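Local coordinates for conserved hypothetical protein (Shewanella loihica, PDB 2GPI), which is of unknown function but belongs to the DUF1488 family and may be connected with transcriptional regulation of the shikimate pathway, at residues Ile21-Gln26 with Asp65-Ala70; Lys39-Glu42 with Lys48-Asn51; His43-Lys48 with Leu56-Gln61; Glu71-Gln76 with Ile85-Val90. One frame throughout, in Å; residues are numbered along the deposited sequence. Where two conformers were deposited one is given.

Contact 1. Residues Ile21-Gln26 with Asp65-Ala70; sequences IHFTAQ and DIEEQA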
loop_
_atom_site.group_PDB
_atom_site.type_symbol
_atom_site.label_atom_id
_atom_site.label_comp_id
_atom_site.label_asym_id
_atom_site.label_seq_id
_atom_site.Cartn_x
_atom_site.Cartn_y
_atom_site.Cartn_z
ATOM N N ILE A 21 -0.026 -5.899 4.240
ATOM C CA ILE A 21 -0.426 -6.088 2.867
ATOM C C ILE A 21 0.660 -5.485 1.968
ATOM O O ILE A 21 1.073 -4.322 2.136
ATOM C CB ILE A 21 -1.786 -5.451 2.528
ATOM C CG1 ILE A 21 -2.966 -6.245 3.175
ATOM C CG2 ILE A 21 -1.999 -5.355 0.972
ATOM C CD1 ILE A 21 -3.253 -7.550 2.485
ATOM N N HIS A 22 1.102 -6.298 1.044
ATOM C CA HIS A 22 2.081 -5.908 0.027
ATOM C C HIS A 22 1.273 -5.636 -1.269
ATOM O O HIS A 22 0.540 -6.514 -1.784
ATOM C CB HIS A 22 3.140 -7.012 -0.086
ATOM C CG HIS A 22 4.098 -6.863 -1.279
ATOM N ND1 HIS A 22 4.853 -7.904 -1.766
ATOM C CD2 HIS A 22 4.433 -5.769 -2.020
ATOM C CE1 HIS A 22 5.609 -7.467 -2.763
ATOM N NE2 HIS A 22 5.369 -6.175 -2.946
ATOM N N PHE A 23 1.445 -4.432 -1.813
ATOM C CA PHE A 23 0.797 -4.056 -3.060
ATOM C C PHE A 23 1.852 -3.418 -3.971
ATOM O O PHE A 23 2.884 -2.992 -3.525
ATOM C CB PHE A 23 -0.461 -3.200 -2.900
ATOM C CG PHE A 23 -0.275 -1.865 -2.205
ATOM C CD1 PHE A 23 -0.043 -1.774 -0.843
ATOM C CD2 PHE A 23 -0.344 -0.694 -2.925
ATOM C CE1 PHE A 23 0.061 -0.528 -0.226
ATOM C CE2 PHE A 23 -0.224 0.554 -2.298
ATOM C CZ PHE A 23 -0.016 0.631 -0.978
ATOM N N THR A 24 1.580 -3.392 -5.251
ATOM C CA THR A 24 2.586 -3.038 -6.227
ATOM C C THR A 24 2.216 -1.791 -7.044
ATOM O O THR A 24 1.064 -1.574 -7.409
ATOM C CB THR A 24 2.808 -4.206 -7.204
ATOM O OG1 THR A 24 1.532 -4.631 -7.716
ATOM C CG2 THR A 24 3.488 -5.372 -6.505
ATOM N N ALA A 25 3.210 -0.948 -7.261
ATOM C CA ALA A 25 3.113 0.164 -8.193
ATOM C C ALA A 25 4.198 -0.054 -9.218
ATOM O O ALA A 25 5.111 -0.842 -9.026
ATOM C CB ALA A 25 3.331 1.493 -7.497
ATOM N N GLN A 26 4.094 0.628 -10.343
ATOM C CA GLN A 26 5.092 0.508 -11.369
ATOM C C GLN A 26 5.197 1.838 -12.068
ATOM O O GLN A 26 4.187 2.496 -12.335
ATOM C CB GLN A 26 4.611 -0.567 -12.331
ATOM C CG GLN A 26 5.583 -1.024 -13.279
ATOM C CD GLN A 26 5.032 -2.237 -14.004
ATOM O OE1 GLN A 26 4.741 -3.274 -13.386
ATOM N NE2 GLN A 26 4.869 -2.105 -15.311
ATOM N N ASP A 65 -8.117 5.079 -1.465
ATOM C CA ASP A 65 -7.489 5.924 -0.452
ATOM C C ASP A 65 -6.050 5.515 -0.188
ATOM O O ASP A 65 -5.161 6.346 0.015
ATOM C CB ASP A 65 -8.289 5.797 0.847
ATOM C CG ASP A 65 -9.673 6.469 0.783
ATOM O OD1 ASP A 65 -9.952 7.262 -0.154
ATOM O OD2 ASP A 65 -10.449 6.198 1.721
ATOM N N ILE A 66 -5.827 4.212 -0.100
ATOM C CA ILE A 66 -4.477 3.685 0.205
ATOM C C ILE A 66 -3.520 3.981 -0.932
ATOM O O ILE A 66 -2.416 4.455 -0.735
ATOM C CB ILE A 66 -4.522 2.192 0.546
ATOM C CG1 ILE A 66 -5.297 1.915 1.846
ATOM C CG2 ILE A 66 -3.115 1.587 0.674
ATOM C CD1 ILE A 66 -5.724 0.484 2.053
ATOM N N GLU A 67 -3.957 3.649 -2.152
ATOM C CA GLU A 67 -3.122 3.876 -3.334
ATOM C C GLU A 67 -2.904 5.389 -3.575
ATOM O O GLU A 67 -1.787 5.767 -4.002
ATOM C CB GLU A 67 -3.694 3.137 -4.557
ATOM C CG GLU A 67 -3.559 1.580 -4.371
ATOM C CD GLU A 67 -4.094 0.729 -5.488
ATOM O OE1 GLU A 67 -4.881 1.211 -6.338
ATOM O OE2 GLU A 67 -3.685 -0.480 -5.529
ATOM N N GLU A 68 -3.897 6.235 -3.249
ATOM C CA GLU A 68 -3.702 7.678 -3.358
ATOM C C GLU A 68 -2.528 8.105 -2.498
ATOM O O GLU A 68 -1.678 8.890 -2.918
ATOM C CB GLU A 68 -4.957 8.448 -2.952
ATOM C CG GLU A 68 -4.834 9.905 -3.061
ATOM C CD GLU A 68 -6.153 10.612 -2.864
ATOM O OE1 GLU A 68 -7.035 10.081 -2.181
ATOM O OE2 GLU A 68 -6.288 11.728 -3.386
ATOM N N GLN A 69 -2.520 7.601 -1.275
ATOM C CA GLN A 69 -1.451 7.948 -0.318
ATOM C C GLN A 69 -0.087 7.389 -0.803
ATOM O O GLN A 69 0.914 8.097 -0.735
ATOM C CB GLN A 69 -1.793 7.479 1.094
ATOM C CG GLN A 69 -0.736 7.834 2.120
ATOM C CD GLN A 69 -0.459 9.312 2.332
ATOM O OE1 GLN A 69 -1.277 10.169 2.006
ATOM N NE2 GLN A 69 0.695 9.621 2.952
ATOM N N ALA A 70 -0.063 6.153 -1.324
ATOM C CA ALA A 70 1.182 5.594 -1.842
ATOM C C ALA A 70 1.695 6.436 -2.992
ATOM O O ALA A 70 2.918 6.654 -3.119
ATOM C CB ALA A 70 0.980 4.138 -2.291
HETATM O O HOH W 1 -1.329 -2.490 -6.384
#

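Contact 2. Residues Lys39-Glu42 with Lys48-Asn51; sequences KVLE and KINN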
loop_
_atom_site.group_PDB
_atom_site.type_symbol
_atom_site.label_atom_id
_atom_site.label_comp_id
_atom_site.label_asym_id
_atom_site.label_seq_id
_atom_site.Cartn_x
_atom_site.Cartn_y
_atom_site.Cartn_z
ATOM N N LYS A 39 -1.529 -3.005 11.595
ATOM C CA LYS A 39 -2.110 -2.040 12.522
ATOM C C LYS A 39 -2.656 -0.813 11.789
ATOM O O LYS A 39 -3.712 -0.301 12.125
ATOM C CB LYS A 39 -1.123 -1.647 13.628
ATOM C CG LYS A 39 -0.799 -2.805 14.576
ATOM C CD LYS A 39 0.148 -2.416 15.708
ATOM C CE LYS A 39 0.343 -3.580 16.648
ATOM N N VAL A 40 -1.970 -0.359 10.741
ATOM C CA VAL A 40 -2.434 0.795 9.979
ATOM C C VAL A 40 -3.803 0.497 9.363
ATOM O O VAL A 40 -4.760 1.307 9.409
ATOM C CB VAL A 40 -1.415 1.238 8.894
ATOM C CG1 VAL A 40 -1.971 2.449 8.115
ATOM C CG2 VAL A 40 -0.101 1.621 9.574
ATOM N N LEU A 41 -3.914 -0.672 8.769
ATOM C CA LEU A 41 -5.147 -1.097 8.160
ATOM C C LEU A 41 -6.268 -1.318 9.161
ATOM O O LEU A 41 -7.394 -0.965 8.889
ATOM C CB LEU A 41 -4.899 -2.386 7.368
ATOM C CG LEU A 41 -5.942 -2.829 6.375
ATOM C CD1 LEU A 41 -6.343 -1.706 5.420
ATOM C CD2 LEU A 41 -5.350 -4.107 5.589
ATOM N N GLU A 42 -5.950 -1.873 10.325
ATOM C CA GLU A 42 -6.934 -2.039 11.417
ATOM C C GLU A 42 -7.488 -0.707 11.903
ATOM O O GLU A 42 -8.716 -0.579 12.105
ATOM C CB GLU A 42 -6.330 -2.795 12.602
ATOM C CG GLU A 42 -6.055 -4.267 12.221
ATOM C CD GLU A 42 -5.384 -5.074 13.337
ATOM O OE1 GLU A 42 -4.620 -4.472 14.141
ATOM O OE2 GLU A 42 -5.628 -6.298 13.438
ATOM N N LYS A 48 -10.353 -5.162 13.757
ATOM C CA LYS A 48 -9.196 -6.019 13.934
ATOM C C LYS A 48 -9.199 -7.173 12.896
ATOM O O LYS A 48 -10.265 -7.677 12.534
ATOM C CB LYS A 48 -9.133 -6.497 15.352
ATOM C CG LYS A 48 -8.820 -5.310 16.263
ATOM C CD LYS A 48 -8.494 -5.701 17.669
ATOM C CE LYS A 48 -8.368 -4.454 18.544
ATOM N NZ LYS A 48 -9.676 -3.758 18.652
ATOM N N ILE A 49 -8.010 -7.487 12.397
ATOM C CA ILE A 49 -7.799 -8.457 11.335
ATOM C C ILE A 49 -7.433 -9.784 11.925
ATOM O O ILE A 49 -6.491 -9.876 12.732
ATOM C CB ILE A 49 -6.617 -8.033 10.382
ATOM C CG1 ILE A 49 -7.065 -6.946 9.420
ATOM C CG2 ILE A 49 -6.107 -9.211 9.572
ATOM C CD1 ILE A 49 -5.931 -6.163 8.729
ATOM N N ASN A 50 -8.153 -10.832 11.543
ATOM C CA ASN A 50 -7.845 -12.185 12.044
ATOM C C ASN A 50 -7.791 -13.248 10.947
ATOM O O ASN A 50 -7.670 -14.424 11.255
ATOM C CB ASN A 50 -8.859 -12.609 13.098
ATOM C CG ASN A 50 -10.275 -12.478 12.614
ATOM O OD1 ASN A 50 -10.625 -12.896 11.510
ATOM N ND2 ASN A 50 -11.110 -11.814 13.432
ATOM N N ASN A 51 -7.890 -12.824 9.691
ATOM C CA ASN A 51 -7.844 -13.757 8.580
ATOM C C ASN A 51 -7.304 -12.987 7.375
ATOM O O ASN A 51 -7.618 -11.821 7.148
ATOM C CB ASN A 51 -9.242 -14.340 8.325
ATOM C CG ASN A 51 -9.223 -15.499 7.346
ATOM O OD1 ASN A 51 -8.865 -15.312 6.182
ATOM N ND2 ASN A 51 -9.602 -16.683 7.799
HETATM O O HOH W 2 -5.517 -8.130 15.442
#

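Contact 3. Residues His43-Lys48 with Leu56-Gln61; sequences HLAAEK and LSLFEQ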
loop_
_atom_site.group_PDB
_atom_site.type_symbol
_atom_site.label_atom_id
_atom_site.label_comp_id
_atom_site.label_asym_id
_atom_site.label_seq_id
_atom_site.Cartn_x
_atom_site.Cartn_y
_atom_site.Cartn_z
ATOM N N HIS A 43 -6.596 0.256 12.134
ATOM C CA HIS A 43 -7.024 1.616 12.526
ATOM C C HIS A 43 -7.890 2.258 11.437
ATOM O O HIS A 43 -8.941 2.791 11.719
ATOM C CB HIS A 43 -5.832 2.539 12.817
ATOM C CG HIS A 43 -5.081 2.230 14.074
ATOM N ND1 HIS A 43 -5.633 2.313 15.339
ATOM C CD2 HIS A 43 -3.765 1.944 14.262
ATOM C CE1 HIS A 43 -4.707 2.016 16.241
ATOM N NE2 HIS A 43 -3.562 1.802 15.615
ATOM N N LEU A 44 -7.449 2.154 10.189
ATOM C CA LEU A 44 -8.200 2.743 9.069
ATOM C C LEU A 44 -9.605 2.188 8.949
ATOM O O LEU A 44 -10.592 2.928 8.828
ATOM C CB LEU A 44 -7.431 2.486 7.772
ATOM C CG LEU A 44 -8.030 2.946 6.461
ATOM C CD1 LEU A 44 -8.230 4.473 6.470
ATOM C CD2 LEU A 44 -7.178 2.533 5.249
ATOM N N ALA A 45 -9.713 0.864 9.044
ATOM C CA ALA A 45 -10.995 0.164 8.939
ATOM C C ALA A 45 -11.822 0.146 10.209
ATOM O O ALA A 45 -12.997 -0.224 10.172
ATOM C CB ALA A 45 -10.744 -1.306 8.471
ATOM N N ALA A 46 -11.208 0.495 11.369
ATOM C CA ALA A 46 -11.857 0.335 12.689
ATOM C C ALA A 46 -12.296 -1.115 12.906
ATOM O O ALA A 46 -13.410 -1.398 13.412
ATOM C CB ALA A 46 -13.006 1.348 12.871
ATOM N N GLU A 47 -11.372 -2.021 12.562
ATOM C CA GLU A 47 -11.629 -3.464 12.631
ATOM C C GLU A 47 -10.329 -4.209 12.854
ATOM O O GLU A 47 -9.336 -3.974 12.141
ATOM C CB GLU A 47 -12.228 -3.895 11.280
ATOM C CG GLU A 47 -12.703 -5.292 11.158
ATOM C CD GLU A 47 -13.462 -5.513 9.845
ATOM O OE1 GLU A 47 -14.253 -4.611 9.433
ATOM O OE2 GLU A 47 -13.296 -6.591 9.227
ATOM N N LYS A 48 -10.353 -5.162 13.757
ATOM C CA LYS A 48 -9.196 -6.019 13.934
ATOM C C LYS A 48 -9.199 -7.173 12.896
ATOM O O LYS A 48 -10.265 -7.677 12.534
ATOM C CB LYS A 48 -9.133 -6.497 15.352
ATOM C CG LYS A 48 -8.820 -5.310 16.263
ATOM C CD LYS A 48 -8.494 -5.701 17.669
ATOM C CE LYS A 48 -8.368 -4.454 18.544
ATOM N NZ LYS A 48 -9.676 -3.758 18.652
ATOM N N LEU A 56 -7.296 -8.734 2.943
ATOM C CA LEU A 56 -7.364 -8.345 1.534
ATOM C C LEU A 56 -8.679 -7.594 1.278
ATOM O O LEU A 56 -8.715 -6.594 0.569
ATOM C CB LEU A 56 -7.272 -9.558 0.623
ATOM C CG LEU A 56 -7.582 -9.248 -0.837
ATOM C CD1 LEU A 56 -6.566 -8.254 -1.339
ATOM C CD2 LEU A 56 -7.568 -10.522 -1.721
ATOM N N SER A 57 -9.762 -8.038 1.894
ATOM C CA SER A 57 -11.057 -7.367 1.746
ATOM C C SER A 57 -11.014 -5.925 2.266
ATOM O O SER A 57 -11.568 -5.006 1.648
ATOM C CB SER A 57 -12.173 -8.164 2.424
ATOM O OG SER A 57 -13.420 -7.497 2.290
ATOM N N LEU A 58 -10.324 -5.711 3.369
ATOM C CA LEU A 58 -10.170 -4.362 3.925
ATOM C C LEU A 58 -9.313 -3.472 3.014
ATOM O O LEU A 58 -9.661 -2.295 2.782
ATOM C CB LEU A 58 -9.646 -4.411 5.363
ATOM C CG LEU A 58 -10.621 -5.006 6.415
ATOM C CD1 LEU A 58 -9.902 -5.139 7.753
ATOM C CD2 LEU A 58 -11.930 -4.192 6.513
ATOM N N PHE A 59 -8.211 -4.004 2.493
ATOM C CA PHE A 59 -7.447 -3.279 1.481
ATOM C C PHE A 59 -8.358 -2.838 0.316
ATOM O O PHE A 59 -8.363 -1.651 -0.114
ATOM C CB PHE A 59 -6.244 -4.083 0.970
ATOM C CG PHE A 59 -5.492 -3.366 -0.104
ATOM C CD1 PHE A 59 -5.916 -3.437 -1.427
ATOM C CD2 PHE A 59 -4.407 -2.520 0.211
ATOM C CE1 PHE A 59 -5.267 -2.723 -2.450
ATOM C CE2 PHE A 59 -3.770 -1.809 -0.847
ATOM C CZ PHE A 59 -4.185 -1.924 -2.133
ATOM N N GLU A 60 -9.126 -3.805 -0.198
ATOM C CA GLU A 60 -10.028 -3.493 -1.331
ATOM C C GLU A 60 -11.045 -2.418 -0.972
ATOM O O GLU A 60 -11.320 -1.502 -1.797
ATOM C CB GLU A 60 -10.686 -4.776 -1.808
ATOM C CG GLU A 60 -9.750 -5.661 -2.512
ATOM C CD GLU A 60 -9.257 -5.102 -3.856
ATOM O OE1 GLU A 60 -9.767 -4.067 -4.352
ATOM O OE2 GLU A 60 -8.366 -5.721 -4.417
ATOM N N GLN A 61 -11.584 -2.480 0.241
ATOM C CA GLN A 61 -12.553 -1.472 0.717
ATOM C C GLN A 61 -11.975 -0.056 0.674
ATOM O O GLN A 61 -12.683 0.894 0.369
ATOM C CB GLN A 61 -13.044 -1.815 2.114
ATOM C CG GLN A 61 -14.057 -0.859 2.669
ATOM C CD GLN A 61 -14.668 -1.391 3.961
ATOM O OE1 GLN A 61 -14.551 -2.602 4.272
ATOM N NE2 GLN A 61 -15.333 -0.499 4.715
HETATM O O HOH W 3 -14.718 -0.351 7.937
HETATM O O HOH W 4 -15.313 -2.976 6.896
#

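Contact 4. Residues Glu71-Gln76 with Ile85-Val90; sequences EKLIEQ and IQVERV. With EDO (1,2-ethanediol), chain B.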
loop_
_atom_site.group_PDB
_atom_site.type_symbol
_atom_site.label_atom_id
_atom_site.label_comp_id
_atom_site.label_asym_id
_atom_site.label_seq_id
_atom_site.Cartn_x
_atom_site.Cartn_y
_atom_site.Cartn_z
ATOM N N GLU A 71 0.782 6.896 -3.857
ATOM C CA GLU A 71 1.164 7.728 -4.995
ATOM C C GLU A 71 1.814 9.039 -4.552
ATOM O O GLU A 71 2.855 9.447 -5.100
ATOM C CB GLU A 71 -0.039 7.995 -5.899
ATOM C CG GLU A 71 0.373 8.372 -7.319
ATOM C CD GLU A 71 0.633 9.788 -7.496
ATOM O OE1 GLU A 71 0.190 10.600 -6.644
ATOM O OE2 GLU A 71 1.287 10.123 -8.544
ATOM N N LYS A 72 1.258 9.641 -3.524
ATOM C CA LYS A 72 1.785 10.863 -2.976
ATOM C C LYS A 72 3.173 10.610 -2.410
ATOM O O LYS A 72 4.114 11.366 -2.654
ATOM C CB LYS A 72 0.859 11.370 -1.883
ATOM C CG LYS A 72 1.314 12.643 -1.323
ATOM C CD LYS A 72 0.436 13.052 -0.119
ATOM C CE LYS A 72 1.112 12.663 1.212
ATOM N N LEU A 73 3.294 9.519 -1.663
ATOM C CA LEU A 73 4.601 9.192 -1.063
ATOM C C LEU A 73 5.679 8.996 -2.140
ATOM O O LEU A 73 6.836 9.443 -2.009
ATOM C CB LEU A 73 4.474 7.962 -0.171
ATOM C CG LEU A 73 3.677 8.132 1.129
ATOM C CD1 LEU A 73 3.414 6.760 1.778
ATOM C CD2 LEU A 73 4.381 9.118 2.092
ATOM N N ILE A 74 5.312 8.304 -3.213
ATOM C CA ILE A 74 6.245 8.123 -4.348
ATOM C C ILE A 74 6.657 9.465 -4.965
ATOM O O ILE A 74 7.849 9.755 -5.186
ATOM C CB ILE A 74 5.651 7.174 -5.392
ATOM C CG1 ILE A 74 5.560 5.752 -4.858
ATOM C CG2 ILE A 74 6.475 7.201 -6.712
ATOM C CD1 ILE A 74 4.627 4.837 -5.719
ATOM N N GLU A 75 5.674 10.336 -5.214
ATOM C CA GLU A 75 5.977 11.656 -5.748
ATOM C C GLU A 75 6.871 12.483 -4.850
ATOM O O GLU A 75 7.683 13.260 -5.344
ATOM C CB GLU A 75 4.694 12.422 -6.061
ATOM C CG GLU A 75 3.938 11.784 -7.202
ATOM C CD GLU A 75 3.127 12.764 -8.038
ATOM O OE1 GLU A 75 3.502 13.961 -8.100
ATOM O OE2 GLU A 75 2.127 12.333 -8.665
ATOM N N GLN A 76 6.727 12.308 -3.544
ATOM C CA GLN A 76 7.491 13.011 -2.526
ATOM C C GLN A 76 8.828 12.346 -2.228
ATOM O O GLN A 76 9.566 12.799 -1.348
ATOM C CB GLN A 76 6.697 13.072 -1.206
ATOM C CG GLN A 76 5.501 14.003 -1.227
ATOM C CD GLN A 76 4.664 13.920 0.043
ATOM O OE1 GLN A 76 4.746 12.950 0.817
ATOM N NE2 GLN A 76 3.829 14.922 0.242
ATOM N N ILE A 85 7.892 1.602 -0.288
ATOM C CA ILE A 85 6.972 2.630 0.136
ATOM C C ILE A 85 6.111 2.050 1.273
ATOM O O ILE A 85 5.491 1.018 1.121
ATOM C CB ILE A 85 6.062 3.115 -1.007
ATOM C CG1 ILE A 85 6.872 3.867 -2.099
ATOM C CG2 ILE A 85 4.861 3.949 -0.476
ATOM C CD1 ILE A 85 7.328 5.275 -1.682
ATOM N N GLN A 86 6.163 2.692 2.427
ATOM C CA GLN A 86 5.361 2.276 3.594
ATOM C C GLN A 86 4.268 3.302 3.840
ATOM O O GLN A 86 4.556 4.460 4.168
ATOM C CB GLN A 86 6.232 2.179 4.848
ATOM C CG GLN A 86 7.442 1.260 4.749
ATOM C CD GLN A 86 7.104 -0.224 4.779
ATOM O OE1 GLN A 86 6.151 -0.652 5.423
ATOM N NE2 GLN A 86 7.906 -1.015 4.086
ATOM N N VAL A 87 3.016 2.883 3.709
ATOM C CA VAL A 87 1.883 3.745 3.965
ATOM C C VAL A 87 1.601 3.683 5.463
ATOM O O VAL A 87 1.253 2.644 5.997
ATOM C CB VAL A 87 0.664 3.298 3.175
ATOM C CG1 VAL A 87 -0.584 4.075 3.666
ATOM C CG2 VAL A 87 0.898 3.464 1.672
ATOM N N GLU A 88 1.836 4.808 6.137
ATOM C CA GLU A 88 1.755 4.860 7.616
ATOM C C GLU A 88 0.494 5.569 8.113
ATOM O O GLU A 88 0.102 5.383 9.264
ATOM C CB GLU A 88 3.038 5.494 8.130
ATOM C CG GLU A 88 4.189 4.527 7.857
ATOM C CD GLU A 88 5.508 5.001 8.287
ATOM O OE1 GLU A 88 5.852 6.160 7.982
ATOM O OE2 GLU A 88 6.225 4.184 8.898
ATOM N N ARG A 89 -0.102 6.398 7.261
ATOM C CA ARG A 89 -1.313 7.148 7.589
ATOM C C ARG A 89 -2.158 7.309 6.351
ATOM O O ARG A 89 -1.640 7.628 5.274
ATOM C CB ARG A 89 -1.007 8.551 8.128
ATOM C CG ARG A 89 -0.048 8.596 9.294
ATOM N N VAL A 90 -3.441 7.049 6.512
ATOM C CA VAL A 90 -4.436 7.222 5.476
ATOM C C VAL A 90 -5.676 7.876 6.093
ATOM O O VAL A 90 -6.212 7.394 7.125
ATOM C CB VAL A 90 -4.901 5.878 4.890
ATOM C CG1 VAL A 90 -5.876 6.119 3.742
ATOM C CG2 VAL A 90 -3.738 5.033 4.454
HETATM C C1 EDO B . 7.246 13.500 -8.905
HETATM O O1 EDO B . 6.882 14.840 -8.547
HETATM C C2 EDO B . 8.761 13.319 -8.929
HETATM O O2 EDO B . 9.252 12.821 -7.678
#

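Contact 1. Residues Ile21-Gln26 with Asp65-Ala70
The ring of Phe23 is the flat group at the centre of this contact, and helix 63-75 meets it with three side chains. Ala70 lies at the ring edge, close to the ring plane, its CB 3.8 Å from Phe23 CE2. Ile66 and Glu67 come in obliquely. The methyl branch of Ile66 touches the far end of the ring, CG2 to Phe23 CZ at 3.6 Å, while CG of Glu67 rests 4.1 Å from Phe23 CE2. The carboxylate of Glu67 is tilted only 32° from the ring plane, and the two side chains run past each other in opposite directions. Beyond the two segments, the ring of Phe59 meets that of Phe23, and Phe8 of strand 6-8 also touches it.

The CB of Phe23 points toward the helix, and CG stands between the backbone N and the carbonyl carbon (chi1 60°), which sets where the ring lies among the helix side chains. The extended Glu67 chain takes its acid group past the ring to a water that lies 2.8 Å from Thr24 O and 3.2 Å from Glu67 OE2. The water can donate to both, though other acceptors nearby compete for its protons, so the bridge is probably not always complete. The other oxygen, Glu67 OE1, forms a salt bridge with Arg63, the main polar partner of this buried acid.

The strand and helix segments approach to 10.5 Å between axes and cross at -53°. This is a two-layer alpha/beta packing, a helix laid over one face of a sheet; here Phe23 fills the interface.

Contact 2. Residues Lys39-Glu42 with Lys48-Asn51
Glu42 leans from helix 38-45 toward the backbone of Lys48 and Ile49, starting at a CB from which CG stands anti to the carbonyl carbon (chi1 -68°). Glu42 CG crosses Ile49 at a slant, 4.0 Å from the methyl CD1 of Ile49. Further out, CD comes to 4.0 Å from Lys48 CA. At the tip, OE2 accepts the amide of Ile49, with Ile49 N 2.9 Å from Glu42 OE2 and the N-H pointing almost straight at it (175°). The donor arrives on the anti side of the carboxylate, 21° out of its plane.

The bond ties the last turn of helix 38-45 to the loop that leads into helix 52-61, in a helix-loop-helix unit; Asn51 then serves as N-cap of the second helix, its OD1 bound to Glu53 N. Glu42 OE2 has two further donors, a water at 2.7 Å and the side-chain amide of Gln38, which together hold the carboxylate in place. Replacing Glu42 by an alanine removes the carboxylate and would probably leave the Ile49 amide without this acceptor and the loop less firmly tied to the helix. On the apolar side, Ile49 turns its CD1 onto Leu41, 3.8 Å from Leu41 CD2, the two side chains crossing at about a right angle.

Contact 3. Residues His43-Lys48 with Leu56-Gln61
Leu58 holds CG anti to its carbonyl carbon (chi1 -68°), a setting that brings both its methyls up against Ala45 and Glu47. Glu47, with CG opposite the backbone N (chi1 -174°) and the chain extended beyond it, sets its carboxylate obliquely against the same methyls. Ala45 CB sits 3.7 Å from Leu58 CD2, and the same methyl lies 3.8 Å from Glu47 OE1, so one leucine branch is shared by a methyl group and an acid group.

The turn that delivers Glu47 is a Schellman motif closing helix 38-45: Ala46, with positive phi, is the C-prime residue, Glu47 N reaches back to Glu42 O and Ala46 N to His43 O. The chain leaves the helix abruptly, and the residue past the turn can face helix 52-61.

Polar groups around this patch of packing are joined through water. One water donates to Ala45 O at 2.8 Å and weakly accepts from Gln61 NE2. A second donates to Glu47 OE1, at 3.2 Å, and to Gln61 OE1, at 2.8 Å, linking the loop after helix 38-45 to the last turn of helix 52-61. The other carboxylate oxygen, Glu47 OE2, accepts a hydrogen bond from Gln54, which holds the acid flank of the leucine in position.

Contact 4. Residues Glu71-Gln76 with Ile85-Val90
Ile85 meets Leu73 and Ile74 in a chiefly apolar contact. Its CG1 branch crosses Ile74 at about a right angle, with Ile85 CG1 3.6 Å from Ile74 CG1. The other branch serves Leu73: Ile85 CG2 lies 3.9 Å from Leu73 CD1. With CG1 anti to the carbonyl carbon and CG2 anti to the backbone N (chi1 -67°), the isoleucine straddles two neighbouring helix residues. Leu73 CD1 also reaches Val87, 4.1 Å from its CG2. Cutting Ile85 back to an alanine removes both branches and would probably open a gap beside Leu73 and Ile74, Ile74 losing its partner on strand 85-87.

One contact involves a polar atom without being polar in kind: Leu73 CD1 packs against the carbonyl oxygen of Gln86 at 3.5 Å, bringing the leucine close to the strand backbone.

Hydrogen bonding lies away from this interface. The helix end at Glu75 offers its carbonyl oxygen to a 1,2-ethanediol, probably picked up from the crystallisation solution, with Glu75 O 2.8 Å from O2 of the diol. On the strand, backbone bonds of Ile85 and Val87 join it to strand 30-37.

Helix and strand segments run at 137° to each other, 8.8 Å apart at closest approach. Since strands 30-37 and 85-87 are adjacent and parallel, the helices between them form the connection of a beta-alpha-beta crossover, and this contact packs its last helix against the returning strand.

How the contacts relate
Contacts 1 and 4 share helix 63-75 and the sheet beneath it; their centres are 8 Å apart, and Phe23 CZ meets Val87 CG2 at 4.0 Å. Contacts 2 and 3 form a second pair, with centres 6 Å apart, and share Lys48 and helix 38-45; Ile49 CG1 packs 3.8 Å from Leu58 CD1. Phe59 joins the two groups: its CD2 is 3.8 Å from Ile66 CD1, and the ring also touches Ile21. Leu41 adds a link from contact 2 to Ile21 and Ile66. Contact 1 thus lies between the paired helices and the returning strand, near the centre of the chain. The 1,2-ethanediol lies at the end of helix 63-75, on Glu75, outside the packing of contact 4, and marks no known site.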